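Local coordinates for conserved hypothetical alanine RICH protein (Mycobacterium tuberculosis, PDB 2IB0) that is of unknown function but folds as a four-helix bundle of the ferritin-like clan and pairs with a second copy of itself, at residues H34-I37 with Y38-I42; A56-L59 with K60-H64; L102-R105 with M106-G110; T112-R115 with A116-E119; A133-E136 with S137-A141. All blocks are in the same frame, centred on the assembly; numbering follows the deposited sequence.

Contact 1: residues H34-I37 with Y38-I42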
loop_
_atom_site.group_PDB
_atom_site.type_symbol
_atom_site.label_atom_id
_atom_site.label_comp_id
_atom_site.label_asym_id
_atom_site.label_seq_id
_atom_site.Cartn_x
_atom_site.Cartn_y
_atom_site.Cartn_z
ATOM N N HIS A 34 7.201 -17.272 -2.190
ATOM C CA HIS A 34 7.243 -18.687 -1.815
ATOM C C HIS A 34 7.302 -18.874 -0.288
ATOM O O HIS A 34 6.551 -19.676 0.271
ATOM C CB HIS A 34 8.429 -19.384 -2.457
ATOM C CG HIS A 34 8.241 -19.644 -3.916
ATOM N ND1 HIS A 34 9.222 -19.400 -4.851
ATOM C CD2 HIS A 34 7.188 -20.139 -4.602
ATOM C CE1 HIS A 34 8.791 -19.742 -6.054
ATOM N NE2 HIS A 34 7.549 -20.175 -5.932
ATOM N N ALA A 35 8.185 -18.099 0.357
ATOM C CA ALA A 35 8.412 -18.147 1.792
ATOM C C ALA A 35 7.194 -17.696 2.586
ATOM O O ALA A 35 6.955 -18.205 3.693
ATOM C CB ALA A 35 9.610 -17.310 2.165
ATOM N N THR A 36 6.412 -16.771 2.022
ATOM C CA THR A 36 5.180 -16.294 2.641
ATOM C C THR A 36 4.047 -17.289 2.574
ATOM O O THR A 36 3.337 -17.470 3.562
ATOM C CB THR A 36 4.692 -14.988 2.002
ATOM O OG1 THR A 36 5.636 -13.989 2.323
ATOM C CG2 THR A 36 3.398 -14.581 2.589
ATOM N N ILE A 37 3.874 -17.911 1.405
ATOM C CA ILE A 37 2.875 -18.941 1.198
ATOM C C ILE A 37 3.153 -20.122 2.151
ATOM O O ILE A 37 2.232 -20.628 2.794
ATOM C CB ILE A 37 2.861 -19.434 -0.298
ATOM C CG1 ILE A 37 2.343 -18.327 -1.217
ATOM C CG2 ILE A 37 2.194 -20.860 -0.470
ATOM C CD1 ILE A 37 2.944 -18.420 -2.615
ATOM N N TYR A 38 4.415 -20.516 2.271
ATOM C CA TYR A 38 4.800 -21.535 3.252
ATOM C C TYR A 38 4.436 -21.083 4.680
ATOM O O TYR A 38 3.911 -21.868 5.479
ATOM C CB TYR A 38 6.295 -21.833 3.113
ATOM C CG TYR A 38 6.945 -22.641 4.196
ATOM C CD1 TYR A 38 6.914 -24.039 4.150
ATOM C CD2 TYR A 38 7.662 -22.031 5.240
ATOM C CE1 TYR A 38 7.544 -24.821 5.130
ATOM C CE2 TYR A 38 8.319 -22.835 6.232
ATOM C CZ TYR A 38 8.238 -24.209 6.167
ATOM O OH TYR A 38 8.884 -25.036 7.075
ATOM N N GLY A 39 4.684 -19.813 4.999
ATOM C CA GLY A 39 4.467 -19.346 6.354
ATOM C C GLY A 39 2.998 -19.299 6.711
ATOM O O GLY A 39 2.618 -19.463 7.869
ATOM N N TYR A 40 2.153 -19.013 5.726
ATOM C CA TYR A 40 0.724 -18.940 6.007
ATOM C C TYR A 40 0.113 -20.317 6.281
ATOM O O TYR A 40 -0.931 -20.390 6.892
ATOM C CB TYR A 40 -0.037 -18.238 4.898
ATOM C CG TYR A 40 -0.257 -16.753 5.087
ATOM C CD1 TYR A 40 0.352 -15.830 4.248
ATOM C CD2 TYR A 40 -1.075 -16.271 6.127
ATOM C CE1 TYR A 40 0.135 -14.424 4.426
ATOM C CE2 TYR A 40 -1.274 -14.918 6.320
ATOM C CZ TYR A 40 -0.659 -13.983 5.462
ATOM O OH TYR A 40 -0.898 -12.622 5.631
ATOM N N GLY A 41 0.758 -21.392 5.809
ATOM C CA GLY A 41 0.402 -22.729 6.256
ATOM C C GLY A 41 0.495 -22.815 7.778
ATOM O O GLY A 41 -0.349 -23.434 8.417
ATOM N N ILE A 42 1.549 -22.232 8.349
ATOM C CA ILE A 42 1.734 -22.247 9.792
ATOM C C ILE A 42 0.748 -21.290 10.485
ATOM O O ILE A 42 0.136 -21.644 11.483
ATOM C CB ILE A 42 3.193 -21.944 10.175
ATOM C CG1 ILE A 42 4.086 -23.154 9.823
ATOM C CG2 ILE A 42 3.334 -21.744 11.689
ATOM C CD1 ILE A 42 4.523 -23.194 8.340
#
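Thr-36 O takes the backbone N-H of Tyr-40 at 2.9 Å, and the ring of Tyr-40 leans past the same oxygen, with CD1 3.5 Å from Thr-36 O. One turn of helix therefore brings both the amide and the aromatic side chain of Tyr-40 alongside Thr-36. The two side chains run side by side in the same direction: the methyl CG2 of Thr-36 lies 3.7 Å from CD1 of Tyr-40 and equally close to CE1. That methyl is placed by a first torsion of -67°, which swings OG1 back beside its own backbone N, where it hydrogen-bonds to Val-32 O. The phenol OH of Tyr-40 is hydrogen-bonded to Glu-107 OE2. Tyr-38 N meets His-34 O at 3.0 Å in a nearly straight bond (167°), while the ring of Tyr-38 departs toward Leu-89 and Tyr-87. The last i to i+4 bond here, Gly-41 N to Ile-37 O, is weak at 3.4 Å. Thr-36 and Tyr-40 thus share one face of helix 18-46, turned to His-62 and Met-106 of neighbouring helices, the inward-facing i, i+4 pairing of a four-helix bundle.

Contact 2: residues A56-L59 with K60-H64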
loop_
_atom_site.group_PDB
_atom_site.type_symbol
_atom_site.label_atom_id
_atom_site.label_comp_id
_atom_site.label_asym_id
_atom_site.label_seq_id
_atom_site.Cartn_x
_atom_site.Cartn_y
_atom_site.Cartn_z
ATOM N N ALA A 56 -7.401 -17.576 4.246
ATOM C CA ALA A 56 -7.749 -17.992 2.880
ATOM C C ALA A 56 -7.496 -16.882 1.854
ATOM O O ALA A 56 -6.907 -17.134 0.786
ATOM C CB ALA A 56 -9.213 -18.458 2.787
ATOM N N ASP A 57 -7.991 -15.672 2.166
ATOM C CA ASP A 57 -7.778 -14.472 1.361
ATOM C C ASP A 57 -6.297 -14.232 1.094
ATOM O O ASP A 57 -5.904 -14.019 -0.027
ATOM C CB ASP A 57 -8.286 -13.229 2.127
ATOM C CG ASP A 57 -9.770 -12.964 1.962
ATOM O OD1 ASP A 57 -10.454 -13.683 1.183
ATOM O OD2 ASP A 57 -10.247 -11.993 2.635
ATOM N N ALA A 58 -5.493 -14.178 2.162
ATOM C CA ALA A 58 -4.063 -13.921 2.028
ATOM C C ALA A 58 -3.378 -14.991 1.136
ATOM O O ALA A 58 -2.591 -14.656 0.259
ATOM C CB ALA A 58 -3.398 -13.836 3.404
ATOM N N LEU A 59 -3.716 -16.260 1.348
ATOM C CA LEU A 59 -3.104 -17.359 0.594
ATOM C C LEU A 59 -3.453 -17.339 -0.895
ATOM O O LEU A 59 -2.596 -17.565 -1.718
ATOM C CB LEU A 59 -3.446 -18.735 1.198
ATOM C CG LEU A 59 -2.581 -19.313 2.320
ATOM C CD1 LEU A 59 -3.279 -20.474 2.971
ATOM C CD2 LEU A 59 -1.246 -19.755 1.756
ATOM N N LYS A 60 -4.692 -17.017 -1.237
ATOM C CA LYS A 60 -5.098 -16.935 -2.643
ATOM C C LYS A 60 -4.407 -15.749 -3.328
ATOM O O LYS A 60 -3.890 -15.866 -4.437
ATOM C CB LYS A 60 -6.625 -16.866 -2.743
ATOM C CG LYS A 60 -7.204 -16.489 -4.092
ATOM C CD LYS A 60 -8.721 -16.174 -3.988
ATOM C CE LYS A 60 -8.998 -14.665 -3.691
ATOM N NZ LYS A 60 -10.387 -14.171 -4.134
ATOM N N GLN A 61 -4.380 -14.615 -2.646
ATOM C CA GLN A 61 -3.634 -13.433 -3.107
ATOM C C GLN A 61 -2.127 -13.704 -3.375
ATOM O O GLN A 61 -1.583 -13.320 -4.416
ATOM C CB GLN A 61 -3.805 -12.294 -2.110
ATOM C CG GLN A 61 -3.035 -11.039 -2.468
ATOM C CD GLN A 61 -3.209 -9.967 -1.392
ATOM O OE1 GLN A 61 -2.376 -9.816 -0.497
ATOM N NE2 GLN A 61 -4.326 -9.282 -1.442
ATOM N N HIS A 62 -1.474 -14.360 -2.427
ATOM C CA HIS A 62 -0.074 -14.726 -2.632
ATOM C C HIS A 62 0.146 -15.793 -3.701
ATOM O O HIS A 62 1.085 -15.668 -4.475
ATOM C CB HIS A 62 0.574 -15.172 -1.346
ATOM C CG HIS A 62 0.721 -14.088 -0.356
ATOM N ND1 HIS A 62 1.698 -13.120 -0.461
ATOM C CD2 HIS A 62 -0.005 -13.786 0.746
ATOM C CE1 HIS A 62 1.567 -12.268 0.540
ATOM N NE2 HIS A 62 0.559 -12.665 1.302
ATOM N N ARG A 63 -0.679 -16.837 -3.735
ATOM C CA ARG A 63 -0.501 -17.898 -4.728
ATOM C C ARG A 63 -0.661 -17.342 -6.130
ATOM O O ARG A 63 0.145 -17.651 -7.007
ATOM C CB ARG A 63 -1.435 -19.088 -4.496
ATOM C CG ARG A 63 -1.034 -19.943 -3.337
ATOM C CD ARG A 63 -2.143 -20.841 -2.945
ATOM N NE ARG A 63 -1.624 -21.836 -2.028
ATOM C CZ ARG A 63 -2.321 -22.440 -1.070
ATOM N NH1 ARG A 63 -3.603 -22.131 -0.883
ATOM N NH2 ARG A 63 -1.719 -23.354 -0.293
ATOM N N HIS A 64 -1.655 -16.457 -6.295
ATOM C CA HIS A 64 -1.935 -15.827 -7.572
ATOM C C HIS A 64 -0.779 -14.899 -7.981
ATOM O O HIS A 64 -0.321 -14.952 -9.110
ATOM C CB HIS A 64 -3.282 -15.063 -7.525
ATOM C CG HIS A 64 -3.718 -14.513 -8.855
ATOM N ND1 HIS A 64 -3.325 -13.270 -9.321
ATOM C CD2 HIS A 64 -4.514 -15.034 -9.823
ATOM C CE1 HIS A 64 -3.847 -13.054 -10.517
ATOM N NE2 HIS A 64 -4.577 -14.106 -10.845
#
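His-62 and Ala-58, one turn apart on the buried side of the helix, form the closely packed part of the contact. His-62 N bonds to Ala-58 O, although the position of that oxygen is doubtful because the model brings it too near the imidazole. With CG beside its own backbone N (chi1 -67°), the ring is directed between helices, where ND1 is held by Glu-33 and NE2 by Glu-107. A buried imidazole with a carboxylate on each nitrogen is thereby held in its rotation. Ala-58 packs beside it against Tyr-40, with Met-140 also near.

This is the core-facing stripe of helix 52-75, one of the four helices of the ferritin-like bundle. Its backbone ladder is regular, with Gln-61 N to Asp-57 O at 3.1 Å and Arg-63 N to Leu-59 O at 2.9 Å.

Toward solvent the packing thins. The extended chain of Arg-63 lays its guanidinium across Leu-59, whose CD2 sits over the centre of one face, 4.0 Å from CZ; the aliphatic part follows the carbonyl, with Arg-63 CG 3.3 Å from Leu-59 O. Lys-60 is looser still. Its chain bends at chi3, and its NZ stays 5.3 Å from OD1 of Asp-57, opposite charges near each other without contact.

Contact 3: residues L102-R105 with M106-G110; sequences LAVR and MENDG
Arg-105 bends round to meet Asp-109 one turn further along the helix. Its CG stands anti to the backbone N (chi1 161°), and bends at chi2 and chi3 turn the chain along the helix, so that CD comes within 3.5 Å of Asp-109 OD1. NH1 then reaches Asp-109 OD2 at 3.3 Å, a salt bridge whose hydrogen bond is weak through its length, though fairly straight at 160°. The carboxylate comes to the edge of the guanidinium, near its plane, yet the two flat groups are turned 74° apart; the approach is single-pronged, not a side-by-side pairing.

Val-104 and Asn-108 follow a simpler pattern, lying alongside each other and pointing the same way, with Val-104 CG1 3.5 Å from Asn-108 OD1. On the buried side Leu-102 and Met-106 pass each other at a slant. Met-106 leaves with CG beside its own backbone N, and the chain turns only at its last torsion; CG rests 3.9 Å from Leu-102 CD1, while the methyl CE swings back to lie 4.1 Å from Leu-102 CG.

Glu-107 coils tightly, bent at chi2, with its CG 3.2 Å from Ala-103 O. The fold-back leaves its carboxylate between helices, where OE2 receives both Tyr-40 OH and His-62 NE2. Helix 96-120 therefore carries an outer side with the Arg-105 to Asp-109 salt bridge and an inner one of Leu-102, Met-106 and the buried Glu-107, the amphipathic division characteristic of a helix in a ferritin-like four-helix bundle.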
loop_
_atom_site.group_PDB
_atom_site.type_symbol
_atom_site.label_atom_id
_atom_site.label_comp_id
_atom_site.label_asym_id
_atom_site.label_seq_id
_atom_site.Cartn_x
_atom_site.Cartn_y
_atom_site.Cartn_z
ATOM N N LEU A 102 3.422 -13.247 13.022
ATOM C CA LEU A 102 4.159 -13.829 11.906
ATOM C C LEU A 102 3.589 -13.276 10.611
ATOM O O LEU A 102 4.339 -12.944 9.714
ATOM C CB LEU A 102 4.028 -15.378 11.905
ATOM C CG LEU A 102 4.636 -16.175 10.739
ATOM C CD1 LEU A 102 6.113 -15.863 10.573
ATOM C CD2 LEU A 102 4.409 -17.683 10.969
ATOM N N ALA A 103 2.271 -13.281 10.506
ATOM C CA ALA A 103 1.588 -12.770 9.306
ATOM C C ALA A 103 1.972 -11.304 9.043
ATOM O O ALA A 103 2.254 -10.928 7.922
ATOM C CB ALA A 103 0.077 -12.888 9.446
ATOM N N VAL A 104 2.027 -10.481 10.077
ATOM C CA VAL A 104 2.412 -9.049 9.889
ATOM C C VAL A 104 3.879 -9.001 9.391
ATOM O O VAL A 104 4.227 -8.292 8.442
ATOM C CB VAL A 104 2.284 -8.249 11.222
ATOM C CG1 VAL A 104 2.861 -6.794 11.087
ATOM C CG2 VAL A 104 0.850 -8.261 11.705
ATOM N N ARG A 105 4.752 -9.740 10.052
ATOM C CA ARG A 105 6.159 -9.717 9.665
ATOM C C ARG A 105 6.324 -10.147 8.187
ATOM O O ARG A 105 7.118 -9.559 7.451
ATOM C CB ARG A 105 6.989 -10.612 10.589
ATOM C CG ARG A 105 8.320 -10.977 9.955
ATOM C CD ARG A 105 9.295 -9.774 9.856
ATOM N NE ARG A 105 10.309 -9.940 10.892
ATOM C CZ ARG A 105 11.535 -10.404 10.686
ATOM N NH1 ARG A 105 11.977 -10.698 9.458
ATOM N NH2 ARG A 105 12.330 -10.532 11.726
ATOM N N MET A 106 5.567 -11.158 7.773
ATOM C CA MET A 106 5.660 -11.679 6.414
ATOM C C MET A 106 5.178 -10.665 5.371
ATOM O O MET A 106 5.835 -10.449 4.390
ATOM C CB MET A 106 4.956 -13.037 6.275
ATOM C CG MET A 106 5.579 -14.183 7.110
ATOM S SD MET A 106 4.970 -15.769 6.494
ATOM C CE MET A 106 3.218 -15.536 6.947
ATOM N N GLU A 107 4.103 -9.953 5.683
ATOM C CA GLU A 107 3.525 -8.916 4.816
ATOM C C GLU A 107 4.441 -7.719 4.719
ATOM O O GLU A 107 4.626 -7.165 3.646
ATOM C CB GLU A 107 2.149 -8.538 5.358
ATOM C CG GLU A 107 1.081 -9.689 5.229
ATOM C CD GLU A 107 0.847 -10.236 3.776
ATOM O OE1 GLU A 107 1.208 -9.596 2.748
ATOM O OE2 GLU A 107 0.249 -11.324 3.661
ATOM N N ASN A 108 4.988 -7.298 5.866
ATOM C CA ASN A 108 5.999 -6.252 5.921
ATOM C C ASN A 108 7.257 -6.597 5.125
ATOM O O ASN A 108 7.753 -5.758 4.403
ATOM C CB ASN A 108 6.349 -5.890 7.377
ATOM C CG ASN A 108 5.257 -5.056 8.060
ATOM O OD1 ASN A 108 5.206 -4.934 9.290
ATOM N ND2 ASN A 108 4.406 -4.479 7.275
ATOM N N ASP A 109 7.774 -7.823 5.243
ATOM C CA ASP A 109 8.892 -8.254 4.412
ATOM C C ASP A 109 8.499 -8.239 2.905
ATOM O O ASP A 109 9.330 -7.971 2.032
ATOM C CB ASP A 109 9.327 -9.701 4.783
ATOM C CG ASP A 109 10.102 -9.795 6.120
ATOM O OD1 ASP A 109 10.543 -8.761 6.691
ATOM O OD2 ASP A 109 10.313 -10.958 6.585
ATOM N N GLY A 110 7.250 -8.601 2.600
ATOM C CA GLY A 110 6.768 -8.572 1.216
ATOM C C GLY A 110 6.660 -7.140 0.666
ATOM O O GLY A 110 6.998 -6.901 -0.513
#

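Contact 4: residues T112-R115 with A116-E119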
loop_
_atom_site.group_PDB
_atom_site.type_symbol
_atom_site.label_atom_id
_atom_site.label_comp_id
_atom_site.label_asym_id
_atom_site.label_seq_id
_atom_site.Cartn_x
_atom_site.Cartn_y
_atom_site.Cartn_z
ATOM N N THR A 112 8.567 -4.638 1.612
ATOM C CA THR A 112 9.983 -4.316 1.376
ATOM C C THR A 112 10.520 -4.859 0.067
ATOM O O THR A 112 11.282 -4.162 -0.614
ATOM C CB THR A 112 10.863 -4.825 2.519
ATOM O OG1 THR A 112 10.441 -4.191 3.717
ATOM C CG2 THR A 112 12.353 -4.489 2.284
ATOM N N ALA A 113 10.158 -6.102 -0.265
ATOM C CA ALA A 113 10.639 -6.748 -1.498
ATOM C C ALA A 113 9.945 -6.136 -2.736
ATOM O O ALA A 113 10.575 -5.883 -3.739
ATOM C CB ALA A 113 10.426 -8.234 -1.452
ATOM N N TRP A 114 8.652 -5.882 -2.632
ATOM C CA TRP A 114 7.931 -5.181 -3.691
ATOM C C TRP A 114 8.322 -3.728 -3.916
ATOM O O TRP A 114 8.361 -3.281 -5.063
ATOM C CB TRP A 114 6.416 -5.374 -3.563
ATOM C CG TRP A 114 6.108 -6.831 -3.870
ATOM C CD1 TRP A 114 5.715 -7.794 -2.980
ATOM C CD2 TRP A 114 6.232 -7.479 -5.138
ATOM N NE1 TRP A 114 5.568 -9.003 -3.617
ATOM C CE2 TRP A 114 5.879 -8.838 -4.947
ATOM C CE3 TRP A 114 6.601 -7.039 -6.428
ATOM C CZ2 TRP A 114 5.862 -9.759 -5.981
ATOM C CZ3 TRP A 114 6.612 -7.973 -7.472
ATOM C CH2 TRP A 114 6.248 -9.320 -7.240
ATOM N N ARG A 115 8.628 -2.987 -2.855
ATOM C CA ARG A 115 9.163 -1.632 -3.048
ATOM C C ARG A 115 10.457 -1.681 -3.846
ATOM O O ARG A 115 10.713 -0.793 -4.633
ATOM C CB ARG A 115 9.378 -0.930 -1.713
ATOM C CG ARG A 115 9.829 0.482 -1.849
ATOM C CD ARG A 115 9.900 1.178 -0.484
ATOM N NE ARG A 115 8.673 0.978 0.280
ATOM C CZ ARG A 115 8.551 0.211 1.359
ATOM N NH1 ARG A 115 9.600 -0.464 1.855
ATOM N NH2 ARG A 115 7.360 0.123 1.953
ATOM N N ALA A 116 11.280 -2.716 -3.649
ATOM C CA ALA A 116 12.506 -2.844 -4.466
ATOM C C ALA A 116 12.231 -3.097 -5.950
ATOM O O ALA A 116 12.964 -2.625 -6.799
ATOM C CB ALA A 116 13.410 -3.935 -3.908
ATOM N N VAL A 117 11.212 -3.905 -6.261
ATOM C CA VAL A 117 10.800 -4.086 -7.661
ATOM C C VAL A 117 10.270 -2.749 -8.268
ATOM O O VAL A 117 10.619 -2.365 -9.425
ATOM C CB VAL A 117 9.777 -5.274 -7.798
ATOM C CG1 VAL A 117 9.338 -5.440 -9.250
ATOM C CG2 VAL A 117 10.400 -6.674 -7.269
ATOM N N VAL A 118 9.435 -2.020 -7.512
ATOM C CA VAL A 118 8.971 -0.685 -8.007
ATOM C C VAL A 118 10.177 0.150 -8.397
ATOM O O VAL A 118 10.188 0.817 -9.444
ATOM C CB VAL A 118 8.124 0.147 -6.944
ATOM C CG1 VAL A 118 7.843 1.612 -7.420
ATOM C CG2 VAL A 118 6.836 -0.556 -6.587
ATOM N N GLU A 119 11.161 0.177 -7.500
ATOM C CA GLU A 119 12.338 1.000 -7.663
ATOM C C GLU A 119 13.199 0.616 -8.904
ATOM O O GLU A 119 13.668 1.482 -9.630
ATOM C CB GLU A 119 13.149 0.884 -6.372
ATOM C CG GLU A 119 14.418 1.721 -6.407
ATOM C CD GLU A 119 15.166 1.693 -5.085
ATOM O OE1 GLU A 119 14.817 0.895 -4.199
ATOM O OE2 GLU A 119 16.098 2.497 -4.933
#
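Helix 96-120 brings an aromatic wedge into the core of the bundle here, with Trp-114 and Val-117 packed side by side on its inner face. The indole's six-membered ring does the touching: CE3 of Trp-114 is 3.9 Å from CB of Val-117, and CZ3 lies 4.0 Å from Val-117 CG2. The valine meets the ring obliquely, and both side chains point the same way. With Trp-114 CG beside its own backbone N (chi1 -68°), the benzo side of the indole is carried toward the following turn, while NE1 points to Glu-33 of helix 18-46, to which it is hydrogen-bonded. That bond satisfies the indole N-H within the core and helps set the turn of the ring.

In the four-helix bundle this tryptophan reaches all three other helices, lying on Ala-29 of helix 18-46, Val-69 of helix 52-75 and Ala-133 of helix 124-150. Val-117 continues the same stripe against Ala-25 and Ala-130.

Val-118 turns to another side, its CG2 resting 3.5 Å from Trp-114 O, the oxygen that also takes the N-H of Val-118 at 3.0 Å in a bond of 170°. The backbone bonds are longer at the start of this stretch, where Ala-116 N to Thr-112 O is weak at 3.4 Å. Arg-115 O takes Glu-119 N at 3.1 Å. Arg-115 and Glu-119 pack on Val-128 of the second subunit, and Glu-119 O accepts a hydrogen bond from Arg-127 of that chain.

Contact 5: residues A133-E136 with S137-A141; sequences ALTE and SAVMA
Ser-137 N bonds to Ala-133 O at 3.1 Å, Ala-138 N to Leu-134 O at 3.0 Å with an angle of 170°, and Met-140 N to Glu-136 O at 2.8 Å; these backbone hydrogen bonds carry most of the contact.

One polar side chain approaches this ladder. The hydroxyl OG of Ser-137 lies 2.9 Å from Ala-133 O, the same carbonyl that its own N-H uses. A first torsion of -66° puts OG beside the backbone N and thus back toward the previous turn. Glu-136 extends its chain to a salt bridge with Arg-65.

Helix 124-150 serves two surfaces in this ferritin-like bundle, one facing the other helices of its own chain and one facing the second subunit. On the inner surface Met-140 bends at chi2 and chi3 to pack on Gln-61 and Glu-107, with its CG 3.5 Å from Glu-136 O.

Van der Waals contacts between side chains within the stretch are slight: Val-139 CG2 lies 3.4 Å from the backbone oxygen Thr-135 O, whereas the methyls of the two residues, Thr-135 CG2 and Val-139 CG2, stay 4.3 Å apart. This pair forms part of the outer surface: Thr-135 OG1 is hydrogen-bonded to Thr-135 OG1 of the second subunit, and Val-139 packs on Val-139 of that subunit.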
loop_
_atom_site.group_PDB
_atom_site.type_symbol
_atom_site.label_atom_id
_atom_site.label_comp_id
_atom_site.label_asym_id
_atom_site.label_seq_id
_atom_site.Cartn_x
_atom_site.Cartn_y
_atom_site.Cartn_z
ATOM N N ALA A 133 1.155 -5.157 -5.785
ATOM C CA ALA A 133 1.665 -6.146 -4.841
ATOM C C ALA A 133 2.132 -5.483 -3.536
ATOM O O ALA A 133 1.867 -6.014 -2.438
ATOM C CB ALA A 133 2.782 -6.958 -5.479
ATOM N N LEU A 134 2.791 -4.326 -3.643
ATOM C CA LEU A 134 3.259 -3.620 -2.472
ATOM C C LEU A 134 2.059 -3.140 -1.604
ATOM O O LEU A 134 2.040 -3.296 -0.371
ATOM C CB LEU A 134 4.081 -2.406 -2.918
ATOM C CG LEU A 134 5.046 -1.621 -2.014
ATOM C CD1 LEU A 134 5.291 -0.296 -2.612
ATOM C CD2 LEU A 134 4.594 -1.434 -0.617
ATOM N N THR A 135 1.089 -2.531 -2.274
ATOM C CA THR A 135 -0.119 -2.025 -1.616
ATOM C C THR A 135 -0.938 -3.143 -0.963
ATOM O O THR A 135 -1.408 -2.973 0.179
ATOM C CB THR A 135 -0.967 -1.271 -2.602
ATOM O OG1 THR A 135 -0.262 -0.074 -2.989
ATOM C CG2 THR A 135 -2.326 -0.910 -2.003
ATOM N N GLU A 136 -1.088 -4.265 -1.660
ATOM C CA GLU A 136 -1.786 -5.430 -1.102
ATOM C C GLU A 136 -1.127 -5.998 0.168
ATOM O O GLU A 136 -1.856 -6.398 1.087
ATOM C CB GLU A 136 -1.957 -6.539 -2.139
ATOM C CG GLU A 136 -2.940 -6.106 -3.254
ATOM C CD GLU A 136 -3.019 -7.105 -4.391
ATOM O OE1 GLU A 136 -2.168 -8.022 -4.490
ATOM O OE2 GLU A 136 -3.946 -6.988 -5.206
ATOM N N SER A 137 0.215 -6.066 0.157
ATOM C CA SER A 137 1.053 -6.524 1.271
ATOM C C SER A 137 0.826 -5.592 2.473
ATOM O O SER A 137 0.624 -6.037 3.586
ATOM C CB SER A 137 2.542 -6.483 0.867
ATOM O OG SER A 137 2.865 -7.410 -0.155
ATOM N N ALA A 138 0.884 -4.289 2.227
ATOM C CA ALA A 138 0.550 -3.255 3.235
ATOM C C ALA A 138 -0.869 -3.308 3.796
ATOM O O ALA A 138 -1.065 -3.098 4.976
ATOM C CB ALA A 138 0.775 -1.908 2.649
ATOM N N VAL A 139 -1.870 -3.491 2.944
ATOM C CA VAL A 139 -3.251 -3.636 3.397
ATOM C C VAL A 139 -3.348 -4.958 4.206
ATOM O O VAL A 139 -3.926 -4.988 5.317
ATOM C CB VAL A 139 -4.210 -3.570 2.207
ATOM C CG1 VAL A 139 -5.576 -4.111 2.576
ATOM C CG2 VAL A 139 -4.306 -2.078 1.662
ATOM N N MET A 140 -2.712 -6.031 3.729
ATOM C CA MET A 140 -2.718 -7.294 4.509
ATOM C C MET A 140 -2.134 -7.158 5.916
ATOM O O MET A 140 -2.717 -7.683 6.883
ATOM C CB MET A 140 -2.026 -8.453 3.778
ATOM C CG MET A 140 -2.908 -9.258 2.800
ATOM S SD MET A 140 -4.479 -9.961 3.441
ATOM C CE MET A 140 -3.984 -10.351 4.989
ATOM N N ALA A 141 -0.971 -6.508 6.028
ATOM C CA ALA A 141 -0.336 -6.196 7.325
ATOM C C ALA A 141 -1.260 -5.387 8.238
ATOM O O ALA A 141 -1.340 -5.678 9.447
ATOM C CB ALA A 141 1.057 -5.466 7.137
#

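Overall arrangement
From the N terminus the contacts follow in series, none nested or crossing, and none closes a long loop, since each joins adjoining turns of one helix. Contact 1 lies on helix 18-46 and contact 2 on helix 52-75; contacts 3 and 4 follow each other along helix 96-120, and contact 5 lies on helix 124-150. Glu-107 of contact 3 ties the first three together, binding Tyr-40 and His-62, while Met-140 of contact 5 touches residues of contacts 1, 2 and 3. Contact 4, its centre about 20 Å from that of contact 1, meets contact 5 through Trp-114 on Ala-133. Contacts 4 and 5 both also reach the second subunit.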